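Local coordinates for protein 2-hydroxyisobutanoyl-CoA mutase large subunit (Aquincola tertiaricarbonis, PDB 4R3U) that isomerises 2-hydroxyisobutyryl-CoA and (S)-3-hydroxybutyryl-CoA, working as the substrate-binding large subunit together with a small cobalamin-binding partner, at residues K112-L117 with I125-D130; L275-N280 with G444-L449. All blocks are in the same frame, centred on the assembly; numbering follows the deposited sequence.

Contact 1 (K112-L117 with I125-D130). With 3KK (S-{(3R,5R,9R)-1-[(2R,3S,4R,5R)-5-(6-amino-9H-purin-9-yl)-4-hydroxy-3-(phosphonooxy)tetrahydrofuran-2-yl]-3,5,9-trihydroxy-8,8-dimethyl-3,5-dioxido-10,14-dioxo-2,4,6-trioxa-11,15-diaza-3lambda~5~,5lambda~5~-diphosphaheptadecan-17-yl} 2-hydroxy-2-methylpropanethioate), chain F.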
ATOM      1  N   LYS A 112      -8.537 -25.885 -11.719  1.00 28.36           N
ATOM      2  CA  LYS A 112      -7.850 -26.124 -10.451  1.00 27.50           C
ATOM      3  C   LYS A 112      -7.480 -24.753  -9.812  1.00 27.84           C
ATOM      4  O   LYS A 112      -7.740 -24.541  -8.616  1.00 26.39           O
ATOM      5  CB  LYS A 112      -6.607 -27.021 -10.680  1.00 30.09           C
ATOM      6  CG  LYS A 112      -5.813 -27.376  -9.404  1.00 48.05           C
ATOM      7  CD  LYS A 112      -4.376 -27.817  -9.699  1.00 56.78           C
ATOM      8  CE  LYS A 112      -3.297 -26.772  -9.395  1.00 59.10           C
ATOM      9  NZ  LYS A 112      -2.894 -25.956 -10.582  1.00 54.49           N
ATOM     10  N   ARG A 113      -6.925 -23.817 -10.626  1.00 24.15           N
ATOM     11  CA  ARG A 113      -6.593 -22.445 -10.195  1.00 22.76           C
ATOM     12  C   ARG A 113      -7.853 -21.643  -9.798  1.00 26.14           C
ATOM     13  O   ARG A 113      -7.793 -20.931  -8.803  1.00 26.37           O
ATOM     14  CB  ARG A 113      -5.777 -21.688 -11.264  1.00 21.52           C
ATOM     15  CG  ARG A 113      -5.245 -20.309 -10.828  1.00 26.57           C
ATOM     16  CD  ARG A 113      -4.298 -20.338  -9.628  1.00 21.83           C
ATOM     17  NE  ARG A 113      -3.005 -20.879 -10.020  1.00 22.53           N
ATOM     18  CZ  ARG A 113      -1.977 -20.134 -10.397  1.00 31.32           C
ATOM     19  NH1 ARG A 113      -0.853 -20.701 -10.786  1.00 20.26           N
ATOM     20  NH2 ARG A 113      -2.095 -18.814 -10.469  1.00 17.41           N
ATOM     21  N   PHE A 114      -8.999 -21.777 -10.543  1.00 23.32           N
ATOM     22  CA  PHE A 114     -10.274 -21.126 -10.170  1.00 22.68           C
ATOM     23  C   PHE A 114     -10.626 -21.495  -8.739  1.00 26.29           C
ATOM     24  O   PHE A 114     -10.893 -20.620  -7.917  1.00 25.26           O
ATOM     25  CB  PHE A 114     -11.445 -21.540 -11.088  1.00 23.16           C
ATOM     26  CG  PHE A 114     -11.445 -20.956 -12.478  1.00 23.09           C
ATOM     27  CD1 PHE A 114     -10.645 -19.856 -12.797  1.00 24.03           C
ATOM     28  CD2 PHE A 114     -12.226 -21.519 -13.486  1.00 24.30           C
ATOM     29  CE1 PHE A 114     -10.647 -19.322 -14.093  1.00 24.07           C
ATOM     30  CE2 PHE A 114     -12.262 -20.953 -14.762  1.00 25.35           C
ATOM     31  CZ  PHE A 114     -11.456 -19.870 -15.063  1.00 23.10           C
ATOM     32  N   LYS A 115     -10.597 -22.804  -8.454  1.00 26.30           N
ATOM     33  CA  LYS A 115     -10.920 -23.406  -7.151  1.00 26.79           C
ATOM     34  C   LYS A 115      -9.996 -22.917  -6.053  1.00 30.45           C
ATOM     35  O   LYS A 115     -10.489 -22.537  -4.989  1.00 33.33           O
ATOM     36  CB  LYS A 115     -11.012 -24.932  -7.255  1.00 27.97           C
ATOM     37  CG  LYS A 115     -12.163 -25.342  -8.171  1.00 33.31           C
ATOM     38  CD  LYS A 115     -12.183 -26.808  -8.519  1.00 35.08           C
ATOM     39  CE  LYS A 115     -13.501 -27.195  -9.147  1.00 30.27           C
ATOM     40  NZ  LYS A 115     -13.391 -28.490  -9.880  1.00 31.74           N
ATOM     41  N   TYR A 116      -8.677 -22.825  -6.335  1.00 25.69           N
ATOM     42  CA  TYR A 116      -7.689 -22.280  -5.407  1.00 24.03           C
ATOM     43  C   TYR A 116      -8.023 -20.815  -5.067  1.00 28.91           C
ATOM     44  O   TYR A 116      -8.038 -20.429  -3.886  1.00 30.06           O
ATOM     45  CB  TYR A 116      -6.275 -22.353  -6.005  1.00 22.95           C
ATOM     46  CG  TYR A 116      -5.261 -21.633  -5.157  1.00 23.61           C
ATOM     47  CD1 TYR A 116      -4.727 -22.230  -4.015  1.00 24.73           C
ATOM     48  CD2 TYR A 116      -4.891 -20.316  -5.444  1.00 23.40           C
ATOM     49  CE1 TYR A 116      -3.819 -21.549  -3.200  1.00 24.08           C
ATOM     50  CE2 TYR A 116      -4.005 -19.618  -4.621  1.00 23.13           C
ATOM     51  CZ  TYR A 116      -3.456 -20.249  -3.513  1.00 28.28           C
ATOM     52  OH  TYR A 116      -2.552 -19.594  -2.721  1.00 33.04           O
ATOM     53  N   LEU A 117      -8.233 -19.994  -6.123  1.00 25.46           N
ATOM     54  CA  LEU A 117      -8.552 -18.565  -6.044  1.00 23.84           C
ATOM     55  C   LEU A 117      -9.835 -18.334  -5.270  1.00 27.16           C
ATOM     56  O   LEU A 117      -9.875 -17.430  -4.433  1.00 28.08           O
ATOM     57  CB  LEU A 117      -8.623 -17.940  -7.465  1.00 23.15           C
ATOM     58  CG  LEU A 117      -7.308 -17.869  -8.253  1.00 24.81           C
ATOM     59  CD1 LEU A 117      -7.555 -17.451  -9.666  1.00 24.56           C
ATOM     60  CD2 LEU A 117      -6.290 -16.947  -7.571  1.00 23.55           C
ATOM     61  N   ILE A 125     -14.873 -14.961 -11.197  1.00 23.91           N
ATOM     62  CA  ILE A 125     -13.913 -15.674 -12.039  1.00 22.80           C
ATOM     63  C   ILE A 125     -13.452 -14.799 -13.231  1.00 25.43           C
ATOM     64  O   ILE A 125     -14.276 -14.158 -13.870  1.00 25.75           O
ATOM     65  CB  ILE A 125     -14.504 -17.044 -12.479  1.00 24.76           C
ATOM     66  CG1 ILE A 125     -14.319 -18.089 -11.363  1.00 25.47           C
ATOM     67  CG2 ILE A 125     -13.963 -17.547 -13.838  1.00 22.84           C
ATOM     68  CD1 ILE A 125     -15.427 -19.097 -11.318  1.00 31.57           C
ATOM     69  N   SER A 126     -12.139 -14.779 -13.506  1.00 21.89           N
ATOM     70  CA  SER A 126     -11.562 -14.109 -14.665  1.00 21.70           C
ATOM     71  C   SER A 126     -10.732 -15.151 -15.406  1.00 23.80           C
ATOM     72  O   SER A 126     -10.006 -15.920 -14.780  1.00 24.02           O
ATOM     73  CB  SER A 126     -10.717 -12.894 -14.271  1.00 23.13           C
ATOM     74  OG  SER A 126     -10.072 -12.300 -15.392  1.00 25.59           O
ATOM     75  N   THR A 127     -10.847 -15.196 -16.718  1.00 21.54           N
ATOM     76  CA  THR A 127     -10.122 -16.183 -17.509  1.00 20.90           C
ATOM     77  C   THR A 127      -9.330 -15.524 -18.634  1.00 23.56           C
ATOM     78  O   THR A 127      -9.900 -14.762 -19.434  1.00 22.81           O
ATOM     79  CB  THR A 127     -11.099 -17.229 -18.092  1.00 25.97           C
ATOM     80  OG1 THR A 127     -12.205 -17.457 -17.197  1.00 23.58           O
ATOM     81  CG2 THR A 127     -10.396 -18.538 -18.495  1.00 23.88           C
ATOM     82  N   ASP A 128      -8.020 -15.821 -18.682  1.00 21.09           N
ATOM     83  CA  ASP A 128      -7.102 -15.446 -19.746  1.00 20.92           C
ATOM     84  C   ASP A 128      -6.789 -16.643 -20.596  1.00 23.02           C
ATOM     85  O   ASP A 128      -6.557 -17.735 -20.087  1.00 24.05           O
ATOM     86  CB  ASP A 128      -5.828 -14.768 -19.239  1.00 22.10           C
ATOM     87  CG  ASP A 128      -6.042 -13.266 -19.168  1.00 24.97           C
ATOM     88  OD1 ASP A 128      -7.207 -12.849 -18.928  1.00 23.91           O
ATOM     89  OD2 ASP A 128      -5.025 -12.507 -19.268  1.00 20.48           O
ATOM     90  N   PHE A 129      -6.794 -16.434 -21.899  1.00 20.45           N
ATOM     91  CA  PHE A 129      -6.635 -17.477 -22.918  1.00 19.97           C
ATOM     92  C   PHE A 129      -5.271 -17.435 -23.587  1.00 25.81           C
ATOM     93  O   PHE A 129      -4.581 -16.413 -23.535  1.00 25.57           O
ATOM     94  CB  PHE A 129      -7.774 -17.367 -23.949  1.00 20.20           C
ATOM     95  CG  PHE A 129      -9.146 -17.448 -23.297  1.00 20.21           C
ATOM     96  CD1 PHE A 129      -9.766 -18.680 -23.087  1.00 21.63           C
ATOM     97  CD2 PHE A 129      -9.787 -16.299 -22.839  1.00 19.45           C
ATOM     98  CE1 PHE A 129     -10.996 -18.762 -22.424  1.00 21.71           C
ATOM     99  CE2 PHE A 129     -11.002 -16.386 -22.157  1.00 21.70           C
ATOM    100  CZ  PHE A 129     -11.611 -17.617 -21.974  1.00 20.63           C
ATOM    101  N   ASP A 130      -4.856 -18.567 -24.172  1.00 23.23           N
ATOM    102  CA  ASP A 130      -3.597 -18.621 -24.872  1.00 22.39           C
ATOM    103  C   ASP A 130      -3.701 -17.877 -26.230  1.00 27.58           C
ATOM    104  O   ASP A 130      -4.804 -17.533 -26.674  1.00 28.03           O
ATOM    105  CB  ASP A 130      -3.124 -20.070 -25.023  1.00 23.79           C
ATOM    106  CG  ASP A 130      -3.988 -20.991 -25.844  1.00 28.01           C
ATOM    107  OD1 ASP A 130      -4.880 -20.495 -26.552  1.00 29.34           O
ATOM    108  OD2 ASP A 130      -3.713 -22.194 -25.853  1.00 34.09           O
TER
HETATM  109  C4  3KK F 802      -4.957  -9.368 -21.213  0.50  6.91           C
HETATM  110  C3  3KK F 802      -5.306  -8.987 -19.778  0.50 12.48           C
HETATM  111  C2  3KK F 802      -4.410  -7.846 -19.300  0.50 14.70           C
HETATM  112  O3  3KK F 802      -5.074 -10.127 -18.969  0.50 11.40           O
HETATM  113  C1  3KK F 802      -6.774  -8.569 -19.624  0.50 19.36           C
HETATM  114  O1  3KK F 802      -7.352  -7.862 -20.453  0.50 19.20           O
HETATM  115  S1P 3KK F 802      -7.523  -9.198 -18.158  0.50 26.37           S
HETATM  116  C2P 3KK F 802      -9.231  -8.593 -18.269  0.50 22.78           C
HETATM  117  C3P 3KK F 802     -10.092  -9.277 -17.238  0.50 22.35           C
HETATM  118  N4P 3KK F 802     -11.423  -8.689 -17.304  0.50 20.57           N
HETATM  119  C5P 3KK F 802     -12.269  -8.720 -16.270  0.50 21.79           C
HETATM  120  O5P 3KK F 802     -12.022  -9.250 -15.181  0.50 21.65           O
HETATM  121  C6P 3KK F 802     -13.600  -8.023 -16.566  0.50 24.04           C
HETATM  122  C7P 3KK F 802     -14.601  -8.180 -15.430  0.50 26.92           C
HETATM  123  N8P 3KK F 802     -15.819  -7.414 -15.719  0.50 28.88           N
HETATM  124  C9P 3KK F 802     -16.919  -7.550 -14.963  0.50 28.49           C
HETATM  125  O9P 3KK F 802     -16.980  -8.335 -14.015  0.50 29.02           O
HETATM  126  CAP 3KK F 802     -18.169  -6.743 -15.421  0.50 27.59           C
HETATM  127  OAP 3KK F 802     -18.274  -6.677 -16.859  0.50 27.43           O
HETATM  128  CBP 3KK F 802     -18.426  -5.380 -14.691  0.50 27.99           C
HETATM  129  CDP 3KK F 802     -19.804  -4.829 -15.085  0.50 26.17           C
HETATM  130  CEP 3KK F 802     -17.376  -4.330 -15.069  0.50 28.00           C
HETATM  131  CCP 3KK F 802     -18.446  -5.561 -13.158  0.50 29.25           C
HETATM  132  O6A 3KK F 802     -19.366  -6.617 -12.832  0.50 28.82           O
HETATM  133  P2A 3KK F 802     -19.403  -7.392 -11.453  0.50 29.74           P
HETATM  134  O4A 3KK F 802     -18.034  -7.718 -11.028  0.50 28.43           O
HETATM  135  O5A 3KK F 802     -20.387  -8.493 -11.593  0.50 33.02           O
HETATM  136  O3A 3KK F 802     -19.957  -6.221 -10.473  0.50 33.55           O
HETATM  137  P1A 3KK F 802     -21.446  -5.528 -10.485  0.50 33.76           P
HETATM  138  O1A 3KK F 802     -22.171  -5.749 -11.765  0.50 34.58           O
HETATM  139  O2A 3KK F 802     -21.281  -4.145 -10.007  0.50 32.48           O
HETATM  140  O5B 3KK F 802     -22.083  -6.410  -9.274  0.50 33.39           O
HETATM  141  C5B 3KK F 802     -22.803  -7.647  -9.476  0.50 34.44           C
HETATM  142  C4B 3KK F 802     -24.255  -7.499  -8.986  0.50 36.96           C
HETATM  143  O4B 3KK F 802     -24.324  -6.877  -7.666  0.50 38.51           O
HETATM  144  C3B 3KK F 802     -25.066  -6.614  -9.927  0.50 38.73           C
HETATM  145  O3B 3KK F 802     -26.407  -7.155 -10.006  0.50 44.84           O
HETATM  146  P3B 3KK F 802     -27.007  -7.851 -11.334  0.50 43.89           P
HETATM  147  O8A 3KK F 802     -26.930  -6.759 -12.330  0.50 39.49           O
HETATM  148  O7A 3KK F 802     -26.101  -8.998 -11.549  0.50 45.33           O
HETATM  149  O9A 3KK F 802     -28.375  -8.218 -10.891  0.50 47.76           O
HETATM  150  C2B 3KK F 802     -25.067  -5.266  -9.231  0.50 35.54           C
HETATM  151  O2B 3KK F 802     -26.206  -4.475  -9.592  0.50 35.58           O
HETATM  152  C1B 3KK F 802     -25.099  -5.663  -7.768  0.50 38.06           C
HETATM  153  N9A 3KK F 802     -24.488  -4.628  -6.882  0.50 42.50           N
HETATM  154  C8A 3KK F 802     -23.227  -4.202  -6.838  0.50 42.80           C
HETATM  155  N7A 3KK F 802     -23.137  -3.266  -5.898  0.50 44.40           N
HETATM  156  C5A 3KK F 802     -24.341  -3.121  -5.332  0.50 46.16           C
HETATM  157  C4A 3KK F 802     -25.181  -3.979  -5.946  0.50 45.41           C
HETATM  158  N3A 3KK F 802     -26.488  -4.067  -5.588  0.50 44.89           N
HETATM  159  C2A 3KK F 802     -26.998  -3.264  -4.543  0.50 45.91           C
HETATM  160  N1A 3KK F 802     -26.075  -2.377  -3.923  0.50 46.88           N
HETATM  161  C6A 3KK F 802     -24.793  -2.322  -4.342  0.50 45.41           C
HETATM  162  N6A 3KK F 802     -23.918  -1.491  -3.772  0.50 43.70           N
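A single ring, that of Phe114, makes all the close contacts between segments 112-117 and 125-130, touching Ile125, Ser126 and Thr127. The CG2 methyl of Ile125 sits over one face in a CH-pi contact, 3.8 Å from the ring centroid and 19° off the ring normal, displaced toward the rim on the CZ side. The far end of the ring reaches further along the strand: CE1 of Phe114 lies 3.5 Å from the backbone O of Ser126, and CZ of Phe114 approaches OG1 of Thr127 to 3.3 Å. That hydroxyl is hydrogen-bonded to the carbonyl of Ser176, so its polar needs are met. With CG of Phe114 placed beside the backbone N (chi1 -74°), the ring extends from the helix flank onto the strand. Cutting it back to an alanine would probably open a gap above CG2 of Ile125 and deprive the side chain of Thr127 of an apolar neighbour. Ser126 turns from the helix toward the acyl-CoA, its OG 3.5 Å from C3P of the bound 3KK. Further on, OD2 of Asp128 is modelled 2.4 Å from O3 of 3KK, the hydroxyl oxygen of the 2-hydroxyisobutyryl group, so short that the value is doubtful; Asp128 binds substrate and is thought to be important for stereospecificity. Helix 107-119 is the crossover of the beta-alpha-beta unit that runs from strand 97-102 to strand 125-128; its 112-117 part runs roughly antiparallel (147°) to the latter, which lies between strands 97-102 and 175-178 in the parallel sheet of the TIM barrel.

Contact 2 (L275-N280 with G444-L449); sequences LITYVN and GGTIKL
Thr277 meets Thr446 and Ile447 with the two branches of one small side chain, a compact example of how a threonine can serve a polar and an apolar neighbour at once. Its OG1 lies 3.1 Å from OG1 of Thr446, and nearly as close to that residue's CB, at 3.2 Å. The methyl branch goes the other way: CG2 of Thr277 crosses the end of Ile447 at a slant, 4.1 Å from CD1 and 4.2 Å from CG1 of that isoleucine, a loose apolar touch. The division follows from the first torsion of Thr277 (chi1 -47°), which sets OG1 beside its own backbone N and CG2 anti to that N.

Behind the two hydroxyls stands the helix 264-283 itself. The Ala273 carbonyl, one turn before Thr277, takes a hydrogen bond from OG1 of Thr277 and a weak one from OG1 of Thr446. On the other side, Thr446 follows directly on a two-glycine break: Gly444, with positive phi (107°), forms a Schellman motif after helix 420-442, and Gly445 is the N-cap of helix 446-451, whose first turn carries Thr446 and Ile447. Leu213 of helix 213-219 touches both Thr277 and Ile447, while Met217 of that helix and Val440 of helix 420-442 pack on Thr446.

The contact lies away from the active site, and only 112 Å² is buried between the segments. Both threonine hydroxyls are tied to the Ala273 carbonyl of helix 264-283, one of them weakly, so the join between the helices probably depends on that shared acceptor together with a light apolar touch, rather than on a large buried surface.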
ATOM      1  N   LEU A 275     -16.552   3.756 -27.427  1.00 32.17           N
ATOM      2  CA  LEU A 275     -17.931   3.650 -26.949  1.00 31.57           C
ATOM      3  C   LEU A 275     -18.901   4.292 -27.957  1.00 36.35           C
ATOM      4  O   LEU A 275     -19.889   3.658 -28.336  1.00 40.02           O
ATOM      5  CB  LEU A 275     -18.108   4.294 -25.551  1.00 30.28           C
ATOM      6  CG  LEU A 275     -19.557   4.667 -25.165  1.00 33.50           C
ATOM      7  CD1 LEU A 275     -20.353   3.453 -24.707  1.00 31.59           C
ATOM      8  CD2 LEU A 275     -19.578   5.761 -24.153  1.00 34.00           C
ATOM      9  N   ILE A 276     -18.617   5.529 -28.378  1.00 29.11           N
ATOM     10  CA  ILE A 276     -19.454   6.268 -29.320  1.00 29.38           C
ATOM     11  C   ILE A 276     -19.695   5.467 -30.617  1.00 35.36           C
ATOM     12  O   ILE A 276     -20.844   5.318 -31.034  1.00 35.51           O
ATOM     13  CB  ILE A 276     -18.895   7.698 -29.546  1.00 30.83           C
ATOM     14  CG1 ILE A 276     -19.149   8.566 -28.296  1.00 28.29           C
ATOM     15  CG2 ILE A 276     -19.471   8.343 -30.865  1.00 31.62           C
ATOM     16  CD1 ILE A 276     -18.118   9.686 -28.081  1.00 24.92           C
ATOM     17  N   THR A 277     -18.621   4.889 -31.187  1.00 33.64           N
ATOM     18  CA  THR A 277     -18.659   4.069 -32.401  1.00 33.98           C
ATOM     19  C   THR A 277     -19.616   2.888 -32.217  1.00 39.93           C
ATOM     20  O   THR A 277     -20.465   2.655 -33.082  1.00 44.15           O
ATOM     21  CB  THR A 277     -17.239   3.642 -32.764  1.00 38.81           C
ATOM     22  OG1 THR A 277     -16.397   4.784 -32.684  1.00 42.13           O
ATOM     23  CG2 THR A 277     -17.133   3.021 -34.141  1.00 37.21           C
ATOM     24  N   TYR A 278     -19.503   2.182 -31.080  1.00 34.59           N
ATOM     25  CA  TYR A 278     -20.307   1.016 -30.706  1.00 33.43           C
ATOM     26  C   TYR A 278     -21.780   1.333 -30.552  1.00 37.53           C
ATOM     27  O   TYR A 278     -22.610   0.603 -31.097  1.00 39.89           O
ATOM     28  CB  TYR A 278     -19.741   0.341 -29.430  1.00 33.20           C
ATOM     29  CG  TYR A 278     -18.427  -0.411 -29.618  1.00 32.04           C
ATOM     30  CD1 TYR A 278     -18.223  -1.240 -30.726  1.00 34.29           C
ATOM     31  CD2 TYR A 278     -17.428  -0.363 -28.647  1.00 30.52           C
ATOM     32  CE1 TYR A 278     -17.038  -1.955 -30.887  1.00 33.91           C
ATOM     33  CE2 TYR A 278     -16.230  -1.066 -28.802  1.00 29.71           C
ATOM     34  CZ  TYR A 278     -16.050  -1.883 -29.913  1.00 37.12           C
ATOM     35  OH  TYR A 278     -14.896  -2.609 -30.093  1.00 35.58           O
ATOM     36  N   VAL A 279     -22.109   2.422 -29.844  1.00 32.94           N
ATOM     37  CA  VAL A 279     -23.484   2.864 -29.607  1.00 33.98           C
ATOM     38  C   VAL A 279     -24.170   3.202 -30.920  1.00 38.84           C
ATOM     39  O   VAL A 279     -25.333   2.818 -31.128  1.00 39.50           O
ATOM     40  CB  VAL A 279     -23.571   4.031 -28.586  1.00 37.98           C
ATOM     41  CG1 VAL A 279     -25.025   4.481 -28.384  1.00 39.04           C
ATOM     42  CG2 VAL A 279     -22.950   3.634 -27.253  1.00 35.86           C
ATOM     43  N   ASN A 280     -23.436   3.889 -31.821  1.00 35.02           N
ATOM     44  CA  ASN A 280     -23.927   4.251 -33.160  1.00 35.74           C
ATOM     45  C   ASN A 280     -24.242   3.000 -33.996  1.00 41.18           C
ATOM     46  O   ASN A 280     -25.290   2.946 -34.639  1.00 42.30           O
ATOM     47  CB  ASN A 280     -22.919   5.140 -33.887  1.00 34.64           C
ATOM     48  CG  ASN A 280     -22.803   6.553 -33.351  1.00 54.20           C
ATOM     49  OD1 ASN A 280     -23.766   7.167 -32.895  1.00 48.53           O
ATOM     50  ND2 ASN A 280     -21.622   7.132 -33.460  1.00 46.82           N
ATOM     51  N   GLY A 444     -12.930  12.767 -38.674  1.00 45.02           N
ATOM     52  CA  GLY A 444     -13.657  11.739 -39.412  1.00 44.97           C
ATOM     53  C   GLY A 444     -14.047  10.461 -38.693  1.00 48.56           C
ATOM     54  O   GLY A 444     -14.430   9.480 -39.342  1.00 47.87           O
ATOM     55  N   GLY A 445     -13.965  10.453 -37.367  1.00 43.86           N
ATOM     56  CA  GLY A 445     -14.373   9.277 -36.612  1.00 41.30           C
ATOM     57  C   GLY A 445     -13.258   8.321 -36.250  1.00 41.19           C
ATOM     58  O   GLY A 445     -12.140   8.411 -36.766  1.00 40.10           O
ATOM     59  N   THR A 446     -13.599   7.377 -35.377  1.00 36.14           N
ATOM     60  CA  THR A 446     -12.723   6.381 -34.788  1.00 34.86           C
ATOM     61  C   THR A 446     -12.111   5.491 -35.828  1.00 40.13           C
ATOM     62  O   THR A 446     -10.890   5.447 -35.918  1.00 40.85           O
ATOM     63  CB  THR A 446     -13.471   5.646 -33.667  1.00 35.53           C
ATOM     64  OG1 THR A 446     -13.837   6.579 -32.658  1.00 33.36           O
ATOM     65  CG2 THR A 446     -12.694   4.534 -33.068  1.00 29.45           C
ATOM     66  N   ILE A 447     -12.950   4.784 -36.609  1.00 37.33           N
ATOM     67  CA  ILE A 447     -12.530   3.837 -37.649  1.00 36.54           C
ATOM     68  C   ILE A 447     -11.541   4.424 -38.633  1.00 41.21           C
ATOM     69  O   ILE A 447     -10.483   3.823 -38.836  1.00 41.63           O
ATOM     70  CB  ILE A 447     -13.700   3.024 -38.266  1.00 39.51           C
ATOM     71  CG1 ILE A 447     -14.377   2.190 -37.150  1.00 38.73           C
ATOM     72  CG2 ILE A 447     -13.200   2.117 -39.408  1.00 39.04           C
ATOM     73  CD1 ILE A 447     -15.542   1.423 -37.548  1.00 43.68           C
ATOM     74  N   LYS A 448     -11.819   5.633 -39.149  1.00 38.75           N
ATOM     75  CA  LYS A 448     -10.924   6.333 -40.082  1.00 39.45           C
ATOM     76  C   LYS A 448      -9.561   6.648 -39.458  1.00 42.27           C
ATOM     77  O   LYS A 448      -8.535   6.422 -40.099  1.00 42.60           O
ATOM     78  CB  LYS A 448     -11.571   7.615 -40.652  1.00 43.55           C
ATOM     79  CG  LYS A 448     -12.899   7.393 -41.389  1.00 70.08           C
ATOM     80  CD  LYS A 448     -12.900   6.414 -42.617  1.00 77.60           C
ATOM     81  CE  LYS A 448     -13.583   5.057 -42.377  1.00 74.48           C
ATOM     82  NZ  LYS A 448     -14.913   5.127 -41.672  1.00 69.55           N
ATOM     83  N   LEU A 449      -9.561   7.117 -38.192  1.00 37.07           N
ATOM     84  CA  LEU A 449      -8.362   7.446 -37.427  1.00 35.53           C
ATOM     85  C   LEU A 449      -7.568   6.203 -37.064  1.00 36.69           C
ATOM     86  O   LEU A 449      -6.343   6.287 -36.984  1.00 37.23           O
ATOM     87  CB  LEU A 449      -8.721   8.277 -36.185  1.00 35.50           C
ATOM     88  CG  LEU A 449      -8.667   9.813 -36.294  1.00 40.69           C
ATOM     89  CD1 LEU A 449      -9.127  10.301 -37.645  1.00 42.12           C
ATOM     90  CD2 LEU A 449      -9.503  10.458 -35.207  1.00 39.76           C
TER

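Read from the N terminus, contact 1 comes first: 112-117 and 125-130 are separated by only seven residues, so it closes a short loop, the link from helix 107-119 to strand 125-128. Contact 2 opens later and is a long-range closure, with 163 residues between 275-280 and 444-449. The two are in series, neither enclosing nor crossing the other. They lie on opposite sides of the chain's centre. The centres of contact 1 and contact 2 are about 33 Å apart, and the nearest atoms of contact 1 and contact 2 about 16 Å apart. Contact 1 ties a barrel helix to a sheet strand beside the substrate, whereas contact 2 fastens the short helix 446-451 to helix 264-283.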